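Local coordinates for cellulosomal scaffoldin (Bacteroides cellulosolvens, PDB 2Y3N), which probably helps assemble the cellulosome by holding, through this type II cohesin module, the dockerin of a family-48 glycoside hydrolase, at residues 6-11 with 21-26; 36-41 with 89-94; 72-77 with 93-98; 147-152 with 160-165. All coordinates share one frame; numbering follows the deposited sequence.

Contact 1: 6-11 with 21-26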
loop_
_atom_site.group_PDB
_atom_site.type_symbol
_atom_site.label_atom_id
_atom_site.label_comp_id
_atom_site.label_asym_id
_atom_site.label_seq_id
_atom_site.Cartn_x
_atom_site.Cartn_y
_atom_site.Cartn_z
ATOM N N VAL C 6 -12.196 0.760 2.338
ATOM C CA VAL C 6 -11.069 1.538 1.929
ATOM C C VAL C 6 -11.618 2.674 1.109
ATOM O O VAL C 6 -12.348 2.458 0.138
ATOM C CB VAL C 6 -10.008 0.733 1.062
ATOM C CG1 VAL C 6 -8.946 1.677 0.529
ATOM C CG2 VAL C 6 -9.327 -0.322 1.892
ATOM N N LEU C 7 -11.245 3.902 1.439
ATOM C CA LEU C 7 -11.711 4.959 0.584
ATOM C C LEU C 7 -10.693 6.065 0.381
ATOM O O LEU C 7 -9.680 6.156 1.107
ATOM C CB LEU C 7 -13.045 5.515 1.058
ATOM C CG LEU C 7 -13.355 5.486 2.497
ATOM C CD1 LEU C 7 -12.529 6.518 3.063
ATOM C CD2 LEU C 7 -14.820 5.852 2.546
ATOM N N THR C 8 -10.969 6.899 -0.610
ATOM C CA THR C 8 -10.037 7.925 -0.924
ATOM C C THR C 8 -10.693 9.274 -1.156
ATOM O O THR C 8 -11.917 9.398 -1.336
ATOM C CB THR C 8 -9.245 7.541 -2.177
ATOM O OG1 THR C 8 -10.064 7.764 -3.306
ATOM C CG2 THR C 8 -8.759 6.092 -2.091
ATOM N N ALA C 9 -9.837 10.271 -1.200
ATOM C CA ALA C 9 -10.256 11.668 -1.373
ATOM C C ALA C 9 -9.117 12.486 -1.984
ATOM O O ALA C 9 -7.914 12.208 -1.766
ATOM C CB ALA C 9 -10.693 12.282 -0.018
ATOM N N ILE C 10 -9.511 13.425 -2.828
ATOM C CA ILE C 10 -8.580 14.413 -3.371
ATOM C C ILE C 10 -8.950 15.833 -2.966
ATOM O O ILE C 10 -10.149 16.138 -2.649
ATOM C CB ILE C 10 -8.455 14.309 -4.897
ATOM C CG1 ILE C 10 -9.833 14.531 -5.549
ATOM C CG2 ILE C 10 -7.784 12.937 -5.253
ATOM C CD1 ILE C 10 -9.878 14.741 -7.096
ATOM N N ASP C 11 -7.913 16.669 -2.973
ATOM C CA ASP C 11 -7.978 18.051 -2.557
ATOM C C ASP C 11 -8.588 18.947 -3.662
ATOM O O ASP C 11 -9.283 19.943 -3.362
ATOM C CB ASP C 11 -6.594 18.568 -2.095
ATOM C CG ASP C 11 -5.392 18.031 -2.917
ATOM O OD1 ASP C 11 -5.508 17.184 -3.863
ATOM O OD2 ASP C 11 -4.266 18.531 -2.605
ATOM N N VAL C 21 -2.047 16.697 -7.679
ATOM C CA VAL C 21 -3.261 16.299 -6.969
ATOM C C VAL C 21 -2.916 15.178 -5.952
ATOM O O VAL C 21 -2.284 14.174 -6.283
ATOM C CB VAL C 21 -4.445 15.922 -7.927
ATOM C CG1 VAL C 21 -4.047 14.845 -8.860
ATOM C CG2 VAL C 21 -5.701 15.519 -7.167
ATOM N N THR C 22 -3.303 15.391 -4.697
ATOM C CA THR C 22 -2.994 14.377 -3.668
ATOM C C THR C 22 -4.172 13.515 -3.376
ATOM O O THR C 22 -5.290 14.007 -3.057
ATOM C CB THR C 22 -2.493 14.989 -2.351
ATOM O OG1 THR C 22 -1.284 15.740 -2.571
ATOM C CG2 THR C 22 -2.236 13.903 -1.308
ATOM N N LEU C 23 -3.929 12.228 -3.537
ATOM C CA LEU C 23 -4.896 11.176 -3.213
ATOM C C LEU C 23 -4.681 10.726 -1.765
ATOM O O LEU C 23 -3.682 10.088 -1.455
ATOM C CB LEU C 23 -4.662 9.998 -4.175
ATOM C CG LEU C 23 -5.668 8.864 -3.950
ATOM C CD1 LEU C 23 -7.148 9.379 -4.310
ATOM C CD2 LEU C 23 -5.296 7.640 -4.757
ATOM N N THR C 24 -5.581 11.097 -0.839
ATOM C CA THR C 24 -5.490 10.527 0.481
ATOM C C THR C 24 -6.284 9.226 0.486
ATOM O O THR C 24 -7.455 9.208 0.091
ATOM C CB THR C 24 -6.117 11.550 1.592
ATOM O OG1 THR C 24 -5.323 12.760 1.569
ATOM C CG2 THR C 24 -6.060 10.970 3.073
ATOM N N ILE C 25 -5.692 8.179 1.050
ATOM C CA ILE C 25 -6.298 6.818 1.161
ATOM C C ILE C 25 -6.536 6.523 2.613
ATOM O O ILE C 25 -5.599 6.652 3.440
ATOM C CB ILE C 25 -5.364 5.728 0.588
ATOM C CG1 ILE C 25 -4.994 6.076 -0.825
ATOM C CG2 ILE C 25 -6.102 4.410 0.630
ATOM C CD1 ILE C 25 -3.640 5.344 -1.324
ATOM N N ASN C 26 -7.803 6.277 2.963
ATOM C CA ASN C 26 -8.189 5.946 4.322
ATOM C C ASN C 26 -8.675 4.538 4.470
ATOM O O ASN C 26 -9.194 3.945 3.523
ATOM C CB ASN C 26 -9.308 6.913 4.822
ATOM C CG ASN C 26 -8.920 8.397 4.593
ATOM O OD1 ASN C 26 -8.140 8.931 5.315
ATOM N ND2 ASN C 26 -9.486 9.041 3.559
#
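Thr8 and Ile25 face each other midway along an antiparallel strand pair in one sheet of the cohesin beta-sandwich. On either side of them lie hydrogen-bonded pairs, Leu7 with Asn26 and Ala9 with Thr24; of their four bonds, Asn26 N to Leu7 O is the shortest at 2.6 Å and nearly straight (172°). The tight side is that of Thr8, Ile10, Leu23 and Ile25, which looks across the sandwich toward Phe38, Leu131 and Phe134. Leu23, its CG trans to the backbone N (chi1 -178°), leans toward 6-11 and sets CD1 between two neighbours, 3.5 Å from Thr8 OG1 and 3.7 Å from Ile10 CG2. Thr8 CG2 runs alongside Ile25 CG1 at 4.0 Å, both side chains pointing the same way. The face of Leu7, Ala9, Thr24 and Asn26 is looser and more exposed. There Leu7 CD1 bends over to Asn26 CB at 3.7 Å. Beyond Ile10 a carboxylate takes over from the backbone as acceptor: Thr22 N donates to Asp11 OD1 at 3.0 Å, arriving on the syn side, 22° out of the carboxylate plane.

Contact 2: 36-41 with 89-94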
loop_
_atom_site.group_PDB
_atom_site.type_symbol
_atom_site.label_atom_id
_atom_site.label_comp_id
_atom_site.label_asym_id
_atom_site.label_seq_id
_atom_site.Cartn_x
_atom_site.Cartn_y
_atom_site.Cartn_z
ATOM N N TYR C 36 -1.383 -2.772 5.586
ATOM C CA TYR C 36 -2.126 -2.839 4.278
ATOM C C TYR C 36 -1.106 -3.010 3.169
ATOM O O TYR C 36 0.050 -2.754 3.367
ATOM C CB TYR C 36 -2.843 -1.500 4.058
ATOM C CG TYR C 36 -1.884 -0.381 3.731
ATOM C CD1 TYR C 36 -1.466 -0.166 2.391
ATOM C CD2 TYR C 36 -1.308 0.367 4.712
ATOM C CE1 TYR C 36 -0.555 0.801 2.069
ATOM C CE2 TYR C 36 -0.438 1.388 4.404
ATOM C CZ TYR C 36 -0.053 1.581 3.075
ATOM O OH TYR C 36 0.847 2.541 2.761
ATOM N N GLN C 37 -1.546 -3.461 2.013
ATOM C CA GLN C 37 -0.719 -3.311 0.814
ATOM C C GLN C 37 -1.721 -2.955 -0.269
ATOM O O GLN C 37 -2.815 -3.518 -0.294
ATOM C CB GLN C 37 0.028 -4.608 0.489
ATOM C CG GLN C 37 0.459 -4.741 -1.012
ATOM C CD GLN C 37 1.314 -5.981 -1.266
ATOM O OE1 GLN C 37 1.239 -6.968 -0.513
ATOM N NE2 GLN C 37 2.136 -5.939 -2.339
ATOM N N PHE C 38 -1.314 -2.043 -1.153
ATOM C CA PHE C 38 -2.124 -1.651 -2.291
ATOM C C PHE C 38 -1.356 -1.913 -3.580
ATOM O O PHE C 38 -0.152 -1.775 -3.570
ATOM C CB PHE C 38 -2.454 -0.131 -2.263
ATOM C CG PHE C 38 -3.318 0.293 -1.079
ATOM C CD1 PHE C 38 -4.401 -0.482 -0.669
ATOM C CD2 PHE C 38 -3.025 1.468 -0.397
ATOM C CE1 PHE C 38 -5.184 -0.123 0.394
ATOM C CE2 PHE C 38 -3.832 1.851 0.767
ATOM C CZ PHE C 38 -4.908 1.050 1.117
ATOM N N ASN C 39 -2.095 -2.266 -4.654
ATOM C CA ASN C 39 -1.677 -2.075 -6.001
ATOM C C ASN C 39 -2.597 -1.064 -6.676
ATOM O O ASN C 39 -3.790 -1.300 -6.764
ATOM C CB ASN C 39 -1.701 -3.404 -6.760
ATOM C CG ASN C 39 -0.524 -4.339 -6.383
ATOM O OD1 ASN C 39 0.310 -4.028 -5.492
ATOM N ND2 ASN C 39 -0.427 -5.461 -7.091
ATOM N N ILE C 40 -1.990 0.016 -7.201
ATOM C CA ILE C 40 -2.690 1.158 -7.720
ATOM C C ILE C 40 -2.193 1.467 -9.153
ATOM O O ILE C 40 -1.016 1.778 -9.365
ATOM C CB ILE C 40 -2.513 2.432 -6.792
ATOM C CG1 ILE C 40 -3.025 2.133 -5.379
ATOM C CG2 ILE C 40 -3.312 3.596 -7.392
ATOM C CD1 ILE C 40 -2.801 3.375 -4.365
ATOM N N LYS C 41 -3.099 1.295 -10.116
ATOM C CA LYS C 41 -2.808 1.562 -11.503
ATOM C C LYS C 41 -3.162 3.019 -11.791
ATOM O O LYS C 41 -4.289 3.493 -11.427
ATOM C CB LYS C 41 -3.676 0.640 -12.395
ATOM C CG LYS C 41 -3.677 1.109 -13.918
ATOM C CD LYS C 41 -2.715 0.209 -14.671
ATOM C CE LYS C 41 -2.396 0.676 -16.114
ATOM N NZ LYS C 41 -1.363 1.820 -16.197
ATOM N N LEU C 89 1.637 1.305 -8.915
ATOM C CA LEU C 89 2.272 1.526 -7.639
ATOM C C LEU C 89 2.062 0.298 -6.814
ATOM O O LEU C 89 0.954 -0.216 -6.743
ATOM C CB LEU C 89 1.609 2.732 -6.918
ATOM C CG LEU C 89 1.789 4.051 -7.656
ATOM C CD1 LEU C 89 1.209 5.138 -6.774
ATOM C CD2 LEU C 89 3.291 4.307 -7.950
ATOM N N ASN C 90 3.108 -0.157 -6.125
ATOM C CA ASN C 90 2.940 -1.312 -5.243
ATOM C C ASN C 90 3.646 -1.071 -3.912
ATOM O O ASN C 90 4.855 -1.113 -3.808
ATOM C CB ASN C 90 3.329 -2.649 -5.930
ATOM C CG ASN C 90 3.520 -3.807 -4.912
ATOM O OD1 ASN C 90 2.795 -3.902 -3.935
ATOM N ND2 ASN C 90 4.506 -4.636 -5.139
ATOM N N PHE C 91 2.786 -0.832 -2.831
ATOM C CA PHE C 91 3.422 -0.433 -1.583
ATOM C C PHE C 91 2.621 -0.843 -0.362
ATOM O O PHE C 91 1.415 -1.079 -0.445
ATOM C CB PHE C 91 3.661 1.079 -1.568
ATOM C CG PHE C 91 2.405 1.892 -1.716
ATOM C CD1 PHE C 91 1.659 2.247 -0.605
ATOM C CD2 PHE C 91 1.973 2.300 -2.965
ATOM C CE1 PHE C 91 0.505 2.994 -0.738
ATOM C CE2 PHE C 91 0.819 3.048 -3.106
ATOM C CZ PHE C 91 0.084 3.395 -1.991
ATOM N N GLY C 92 3.171 -0.876 0.755
ATOM C CA GLY C 92 2.404 -1.117 1.947
ATOM C C GLY C 92 3.212 -0.772 3.176
ATOM O O GLY C 92 4.409 -0.539 3.099
ATOM N N ARG C 93 2.517 -0.786 4.317
ATOM C CA ARG C 93 3.137 -0.526 5.612
ATOM C C ARG C 93 2.445 -1.389 6.653
ATOM O O ARG C 93 1.229 -1.598 6.599
ATOM C CB ARG C 93 2.973 0.928 5.963
ATOM C CG ARG C 93 3.660 1.424 7.265
ATOM C CD ARG C 93 3.533 2.913 7.315
ATOM N NE ARG C 93 4.019 3.518 8.550
ATOM C CZ ARG C 93 5.281 3.820 8.839
ATOM N NH1 ARG C 93 6.253 3.409 8.062
ATOM N NH2 ARG C 93 5.589 4.431 10.001
ATOM N N LEU C 94 3.193 -1.784 7.673
ATOM C CA LEU C 94 2.651 -2.580 8.707
ATOM C C LEU C 94 3.338 -2.346 10.047
ATOM O O LEU C 94 4.473 -1.837 10.083
ATOM C CB LEU C 94 2.659 -4.072 8.343
ATOM C CG LEU C 94 3.939 -4.842 8.613
ATOM C CD1 LEU C 94 3.614 -6.368 8.569
ATOM C CD2 LEU C 94 5.043 -4.444 7.650
HETATM O O HOH W 1 4.257 -7.461 -3.446
#
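Tyr36 and Phe91 both place CG between the backbone N and the carbonyl carbon (chi1 71° and 59°), and this shared torsion swings each ring toward the opposite strand. The Tyr36 ring lies flat over backbone: Arg93 N sits over one of its faces, offset toward the rim, and Tyr36 CE1 is 3.5 Å from Gly92 CA. Its hydroxyl ends at the edge of the Phe91 ring, with Tyr36 OH 3.5 Å from Phe91 CD1. Phe91 is met further along by Phe38 CD2, 3.9 Å from Phe91 CE1, and by Ile40 CD1, 3.7 Å from Phe91 CZ. Replacing Tyr36 by alanine would probably strip the cover from Gly92 and Arg93 N, open a gap beside Phe91 and let that ring shift.

Six backbone hydrogen bonds, in three pairs, zip the strands together. Between them Gly92 CA comes within 4.0 Å of Gln37 CA in a non-hydrogen-bonded pair. On the face of Gln37 and Asn90, the extended Gln37 gives NE2 to Asn90 OD1 at 2.7 Å, the two amides nearly coplanar (13° apart). A water accepts from Gln37 NE2 at 2.8 Å and, weakly, from Asn90 ND2, while Gln37 OE1 accepts from Met17 N of the glycoside hydrolase chain. Tyr36, Phe38, Ile40, Leu89 and Phe91 thus pack into the core of the cohesin beta-sandwich, and Gln37 and Asn90 turn to the hydrolase chain, consistent with a cohesin-dockerin surface.

Contact 3: 72-77 with 93-98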
loop_
_atom_site.group_PDB
_atom_site.type_symbol
_atom_site.label_atom_id
_atom_site.label_comp_id
_atom_site.label_asym_id
_atom_site.label_seq_id
_atom_site.Cartn_x
_atom_site.Cartn_y
_atom_site.Cartn_z
ATOM N N GLY C 72 2.721 4.567 15.084
ATOM C CA GLY C 72 3.180 4.195 16.417
ATOM C C GLY C 72 4.482 3.434 16.395
ATOM O O GLY C 72 4.866 2.841 15.365
ATOM N N ARG C 73 5.161 3.413 17.540
ATOM C CA ARG C 73 6.477 2.731 17.623
ATOM C C ARG C 73 6.331 1.214 17.776
ATOM O O ARG C 73 6.737 0.662 18.794
ATOM C CB ARG C 73 7.266 3.276 18.814
ATOM C CG ARG C 73 7.626 4.783 18.733
ATOM C CD ARG C 73 9.070 4.942 19.179
ATOM N NE ARG C 73 9.391 6.295 19.585
ATOM C CZ ARG C 73 10.601 6.679 19.964
ATOM N NH1 ARG C 73 11.610 5.808 20.005
ATOM N NH2 ARG C 73 10.794 7.935 20.313
ATOM N N PHE C 74 5.664 0.536 16.839
ATOM C CA PHE C 74 5.521 -0.910 16.917
ATOM C C PHE C 74 6.306 -1.529 15.742
ATOM O O PHE C 74 5.818 -2.418 15.046
ATOM C CB PHE C 74 4.020 -1.324 16.937
ATOM C CG PHE C 74 3.217 -0.627 18.010
ATOM C CD1 PHE C 74 3.524 -0.800 19.376
ATOM C CD2 PHE C 74 2.189 0.228 17.679
ATOM C CE1 PHE C 74 2.775 -0.151 20.330
ATOM C CE2 PHE C 74 1.452 0.886 18.653
ATOM C CZ PHE C 74 1.773 0.729 19.956
ATOM N N ASN C 75 7.539 -1.077 15.586
ATOM C CA ASN C 75 8.397 -1.389 14.402
ATOM C C ASN C 75 7.625 -1.196 13.079
ATOM O O ASN C 75 7.403 -2.182 12.282
ATOM C CB ASN C 75 9.010 -2.787 14.478
ATOM C CG ASN C 75 9.991 -2.943 15.618
ATOM O OD1 ASN C 75 11.194 -3.100 15.381
ATOM N ND2 ASN C 75 9.500 -2.935 16.844
ATOM N N ALA C 76 7.171 0.026 12.876
ATOM C CA ALA C 76 6.309 0.378 11.686
ATOM C C ALA C 76 7.201 0.366 10.469
ATOM O O ALA C 76 8.178 1.133 10.409
ATOM C CB ALA C 76 5.643 1.708 11.850
ATOM N N THR C 77 6.913 -0.531 9.508
ATOM C CA THR C 77 7.880 -0.793 8.428
ATOM C C THR C 77 7.209 -0.645 7.036
ATOM O O THR C 77 6.038 -1.037 6.878
ATOM C CB THR C 77 8.436 -2.198 8.581
ATOM O OG1 THR C 77 8.878 -2.417 9.951
ATOM C CG2 THR C 77 9.627 -2.431 7.614
ATOM N N ARG C 93 2.517 -0.786 4.317
ATOM C CA ARG C 93 3.137 -0.526 5.612
ATOM C C ARG C 93 2.445 -1.389 6.653
ATOM O O ARG C 93 1.229 -1.598 6.599
ATOM C CB ARG C 93 2.973 0.928 5.963
ATOM C CG ARG C 93 3.660 1.424 7.265
ATOM C CD ARG C 93 3.533 2.913 7.315
ATOM N NE ARG C 93 4.019 3.518 8.550
ATOM C CZ ARG C 93 5.281 3.820 8.839
ATOM N NH1 ARG C 93 6.253 3.409 8.062
ATOM N NH2 ARG C 93 5.589 4.431 10.001
ATOM N N LEU C 94 3.193 -1.784 7.673
ATOM C CA LEU C 94 2.651 -2.580 8.707
ATOM C C LEU C 94 3.338 -2.346 10.047
ATOM O O LEU C 94 4.473 -1.837 10.083
ATOM C CB LEU C 94 2.659 -4.072 8.343
ATOM C CG LEU C 94 3.939 -4.842 8.613
ATOM C CD1 LEU C 94 3.614 -6.368 8.569
ATOM C CD2 LEU C 94 5.043 -4.444 7.650
ATOM N N TYR C 95 2.611 -2.591 11.138
ATOM C CA TYR C 95 3.314 -2.697 12.477
ATOM C C TYR C 95 3.907 -4.078 12.506
ATOM O O TYR C 95 3.174 -5.097 12.428
ATOM C CB TYR C 95 2.320 -2.462 13.580
ATOM C CG TYR C 95 1.881 -1.054 13.769
ATOM C CD1 TYR C 95 2.794 0.020 13.665
ATOM C CD2 TYR C 95 0.552 -0.774 14.148
ATOM C CE1 TYR C 95 2.405 1.314 13.944
ATOM C CE2 TYR C 95 0.159 0.517 14.427
ATOM C CZ TYR C 95 1.088 1.547 14.338
ATOM O OH TYR C 95 0.692 2.792 14.603
ATOM N N MET C 96 5.236 -4.177 12.439
ATOM C CA MET C 96 5.859 -5.458 12.446
ATOM C C MET C 96 5.798 -6.104 13.832
ATOM O O MET C 96 5.678 -7.340 13.944
ATOM C CB MET C 96 7.318 -5.371 12.010
ATOM C CG MET C 96 7.861 -6.651 11.648
ATOM S SD MET C 96 7.607 -6.817 9.901
ATOM C CE MET C 96 8.941 -5.811 9.300
ATOM N N ASN C 97 5.879 -5.295 14.896
ATOM C CA ASN C 97 5.812 -5.867 16.233
ATOM C C ASN C 97 4.333 -6.011 16.649
ATOM O O ASN C 97 3.810 -5.195 17.420
ATOM C CB ASN C 97 6.553 -4.996 17.236
ATOM C CG ASN C 97 6.768 -5.701 18.573
ATOM O OD1 ASN C 97 6.078 -6.669 18.917
ATOM N ND2 ASN C 97 7.689 -5.168 19.365
ATOM N N LEU C 98 3.671 -7.016 16.070
ATOM C CA LEU C 98 2.258 -7.256 16.301
ATOM C C LEU C 98 1.922 -7.505 17.743
ATOM O O LEU C 98 0.996 -6.900 18.263
ATOM C CB LEU C 98 1.736 -8.411 15.411
ATOM C CG LEU C 98 1.889 -8.105 13.914
ATOM C CD1 LEU C 98 1.542 -9.337 13.126
ATOM C CD2 LEU C 98 0.990 -6.911 13.504
#
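Thr77 pairs with Leu94, and Ala76 with Tyr95, at the open end of the antiparallel beta hairpin of strands 76-80 and 88-95. Thr77 N donates to Leu94 O at 2.8 Å, and Leu94 N answers to Thr77 O. Beyond this the chains curl: Asn75 takes a left-handed backbone conformation, and its O is gripped from opposite faces of its plane by Met96 N and Thr77 OG1, at 2.9 and 2.8 Å. Phe74 O then accepts from Asn97 N, the residue whose side chain N-caps helix 98-104 at Ala100.

Among the side chains, Phe74 and Tyr95 form a T-shaped stack, planes at 89°, with Phe74 CD2 lying 3.7 Å above the centre of the Tyr95 ring. Ala76 CB touches the edge of that ring and also lies over one face of the Arg93 guanidinium, which is salt-bridged to Asp78, 3.3 Å from Arg93 NH2. The methyl of Met96 rests on Thr77. Asn75 OD1 bonds Ser50 of the glycoside hydrolase chain. A phenylalanine in place of Tyr95 removes the hydroxyl and would probably leave Gly72 N and Glu108 without that mate and the 72-77 turn less firmly held. Gly72 N to Tyr95 OH is 2.7 Å, with 155° at the hydrogen.

Contact 4: 147-152 with 160-165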
loop_
_atom_site.group_PDB
_atom_site.type_symbol
_atom_site.label_atom_id
_atom_site.label_comp_id
_atom_site.label_asym_id
_atom_site.label_seq_id
_atom_site.Cartn_x
_atom_site.Cartn_y
_atom_site.Cartn_z
ATOM N N THR C 147 -6.060 -4.846 -2.984
ATOM C CA THR C 147 -6.052 -4.413 -1.586
ATOM C C THR C 147 -5.923 -5.601 -0.663
ATOM O O THR C 147 -6.666 -6.581 -0.776
ATOM C CB THR C 147 -7.366 -3.628 -1.220
ATOM O OG1 THR C 147 -7.462 -2.450 -2.024
ATOM C CG2 THR C 147 -7.328 -3.197 0.190
ATOM N N MET C 148 -4.967 -5.534 0.249
ATOM C CA MET C 148 -4.911 -6.453 1.301
ATOM C C MET C 148 -4.833 -5.670 2.608
ATOM O O MET C 148 -4.029 -4.776 2.732
ATOM C CB MET C 148 -3.702 -7.392 1.138
ATOM C CG MET C 148 -3.689 -8.075 -0.209
ATOM S SD MET C 148 -2.202 -8.990 -0.596
ATOM C CE MET C 148 -2.066 -10.020 0.775
ATOM N N LEU C 149 -5.643 -6.075 3.581
ATOM C CA LEU C 149 -5.665 -5.449 4.917
ATOM C C LEU C 149 -5.445 -6.484 6.014
ATOM O O LEU C 149 -5.866 -7.623 5.883
ATOM C CB LEU C 149 -7.001 -4.716 5.145
ATOM C CG LEU C 149 -7.461 -3.699 4.126
ATOM C CD1 LEU C 149 -8.847 -3.073 4.598
ATOM C CD2 LEU C 149 -6.450 -2.575 3.901
ATOM N N PHE C 150 -4.789 -6.088 7.106
ATOM C CA PHE C 150 -4.477 -7.066 8.128
ATOM C C PHE C 150 -4.826 -6.568 9.516
ATOM O O PHE C 150 -4.948 -5.338 9.718
ATOM C CB PHE C 150 -3.010 -7.457 8.051
ATOM C CG PHE C 150 -2.607 -7.980 6.707
ATOM C CD1 PHE C 150 -2.260 -7.101 5.677
ATOM C CD2 PHE C 150 -2.557 -9.351 6.477
ATOM C CE1 PHE C 150 -1.899 -7.579 4.418
ATOM C CE2 PHE C 150 -2.177 -9.871 5.188
ATOM C CZ PHE C 150 -1.847 -8.970 4.170
ATOM N N ASP C 151 -5.044 -7.501 10.456
ATOM C CA ASP C 151 -5.331 -7.068 11.820
ATOM C C ASP C 151 -4.125 -7.308 12.727
ATOM O O ASP C 151 -3.085 -7.785 12.269
ATOM C CB ASP C 151 -6.587 -7.744 12.344
ATOM C CG ASP C 151 -6.445 -9.254 12.424
ATOM O OD1 ASP C 151 -5.312 -9.792 12.580
ATOM O OD2 ASP C 151 -7.486 -9.924 12.355
ATOM N N TRP C 152 -4.243 -6.957 14.017
ATOM C CA TRP C 152 -3.096 -7.066 14.906
ATOM C C TRP C 152 -2.786 -8.497 15.394
ATOM O O TRP C 152 -1.785 -8.718 16.113
ATOM C CB TRP C 152 -3.287 -6.109 16.052
ATOM C CG TRP C 152 -4.414 -6.354 16.957
ATOM C CD1 TRP C 152 -5.265 -7.461 17.025
ATOM C CD2 TRP C 152 -4.783 -5.491 18.023
ATOM N NE1 TRP C 152 -6.170 -7.275 18.052
ATOM C CE2 TRP C 152 -5.911 -6.071 18.665
ATOM C CE3 TRP C 152 -4.324 -4.233 18.444
ATOM C CZ2 TRP C 152 -6.551 -5.455 19.775
ATOM C CZ3 TRP C 152 -4.953 -3.615 19.550
ATOM C CH2 TRP C 152 -6.070 -4.226 20.185
ATOM N N SER C 160 -14.290 -9.871 2.243
ATOM C CA SER C 160 -15.753 -9.611 2.182
ATOM C C SER C 160 -16.219 -8.740 3.365
ATOM O O SER C 160 -17.384 -8.410 3.473
ATOM C CB SER C 160 -16.538 -10.913 2.179
ATOM O OG SER C 160 -16.383 -11.522 3.455
ATOM N N ALA C 161 -15.312 -8.390 4.256
ATOM C CA ALA C 161 -15.619 -7.528 5.381
ATOM C C ALA C 161 -15.534 -6.043 5.001
ATOM O O ALA C 161 -15.899 -5.168 5.780
ATOM C CB ALA C 161 -14.656 -7.807 6.513
ATOM N N TYR C 162 -15.018 -5.742 3.817
ATOM C CA TYR C 162 -14.864 -4.306 3.449
ATOM C C TYR C 162 -15.000 -4.026 1.946
ATOM O O TYR C 162 -14.654 -4.870 1.115
ATOM C CB TYR C 162 -13.539 -3.768 3.985
ATOM C CG TYR C 162 -12.354 -4.344 3.289
ATOM C CD1 TYR C 162 -11.816 -5.545 3.694
ATOM C CD2 TYR C 162 -11.760 -3.677 2.207
ATOM C CE1 TYR C 162 -10.664 -6.087 3.050
ATOM C CE2 TYR C 162 -10.602 -4.237 1.559
ATOM C CZ TYR C 162 -10.119 -5.438 1.968
ATOM O OH TYR C 162 -8.985 -6.006 1.384
ATOM N N LYS C 163 -15.492 -2.842 1.644
ATOM C CA LYS C 163 -15.597 -2.335 0.280
ATOM C C LYS C 163 -14.380 -1.470 -0.020
ATOM O O LYS C 163 -13.878 -0.723 0.840
ATOM C CB LYS C 163 -16.904 -1.571 0.037
ATOM C CG LYS C 163 -17.408 -0.723 1.204
ATOM C CD LYS C 163 -18.878 -0.357 1.053
ATOM C CE LYS C 163 -19.300 0.721 2.032
ATOM N NZ LYS C 163 -18.990 2.105 1.502
ATOM N N VAL C 164 -13.840 -1.669 -1.206
ATOM C CA VAL C 164 -12.863 -0.739 -1.721
ATOM C C VAL C 164 -13.618 0.233 -2.587
ATOM O O VAL C 164 -14.254 -0.199 -3.592
ATOM C CB VAL C 164 -11.831 -1.474 -2.612
ATOM C CG1 VAL C 164 -10.875 -0.467 -3.202
ATOM C CG2 VAL C 164 -11.063 -2.547 -1.709
ATOM N N VAL C 165 -13.531 1.517 -2.241
ATOM C CA VAL C 165 -14.217 2.568 -2.989
ATOM C C VAL C 165 -13.216 3.216 -3.953
ATOM O O VAL C 165 -12.278 3.890 -3.509
ATOM C CB VAL C 165 -14.865 3.627 -2.010
ATOM C CG1 VAL C 165 -15.724 4.674 -2.772
ATOM C CG2 VAL C 165 -15.641 2.968 -0.986
HETATM O O HOH W 2 -7.635 -8.026 2.814
#
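Leu149 and Tyr162 carry most of this contact, which spans the core of the beta-sandwich: strand 147-151 belongs to one sheet and strand 162-164 to the other, their axes 9.6 Å apart and their directions 146° from each other, too far for backbone pairing.

The CH-pi contact comes first. Leu149 CD1 stands over the centre of the Tyr162 ring, 3.6 Å from its centroid and only 6° off the normal. Tyr162 has CG wedged between backbone N and carbonyl carbon (chi1 69°), which sends the ring across the gap toward 147-152.

Van der Waals packing flanks it. Thr147 CG2 approaches the phenol obliquely, 3.7 Å from Tyr162 CE2. Thr147 and Val164 reach toward each other tip to tip, with Thr147 OG1 3.6 Å from Val164 CG2; that hydroxyl is bonded to Asp145 O. Val6 of strand 4-10 touches Thr147, Leu149 and Tyr162.

The polar link is a water that accepts from Leu149 N at 2.9 Å and hydrogen-bonds to Tyr162 OH at 2.8 Å. Met148 and Phe150 instead pack against Ala18 and Met21 of the glycoside hydrolase chain.

The chemistry implies a mainly apolar closure between the sheets, in which a buried tyrosine turns its ring to leucine while one water serves both its hydroxyl and the N-H of Leu149.

How the contacts relate
Contacts 2 and 3 follow each other along strand 88-95, sharing Arg93 and Leu94, with centres about 16 Å apart; both bring residues to the dockerin-bearing hydrolase chain, and strand 147-151 of contact 4 adds more. Contact 1 lies across the sandwich, meeting contact 2 in the core where Ile25 CG2 is 3.4 Å from Phe38 CE2. Contact 4 bridges both sheets: Gln37 N probably bonds Met148 O at 2.9 Å, while Val6 N probably bonds Lys163 O at 2.7 Å. Contacts 1 and 3 do not touch, their nearest atoms being about 10 Å apart. Leu98 CB, 3.6 Å from Trp152 O, is where contact 3 meets contact 4.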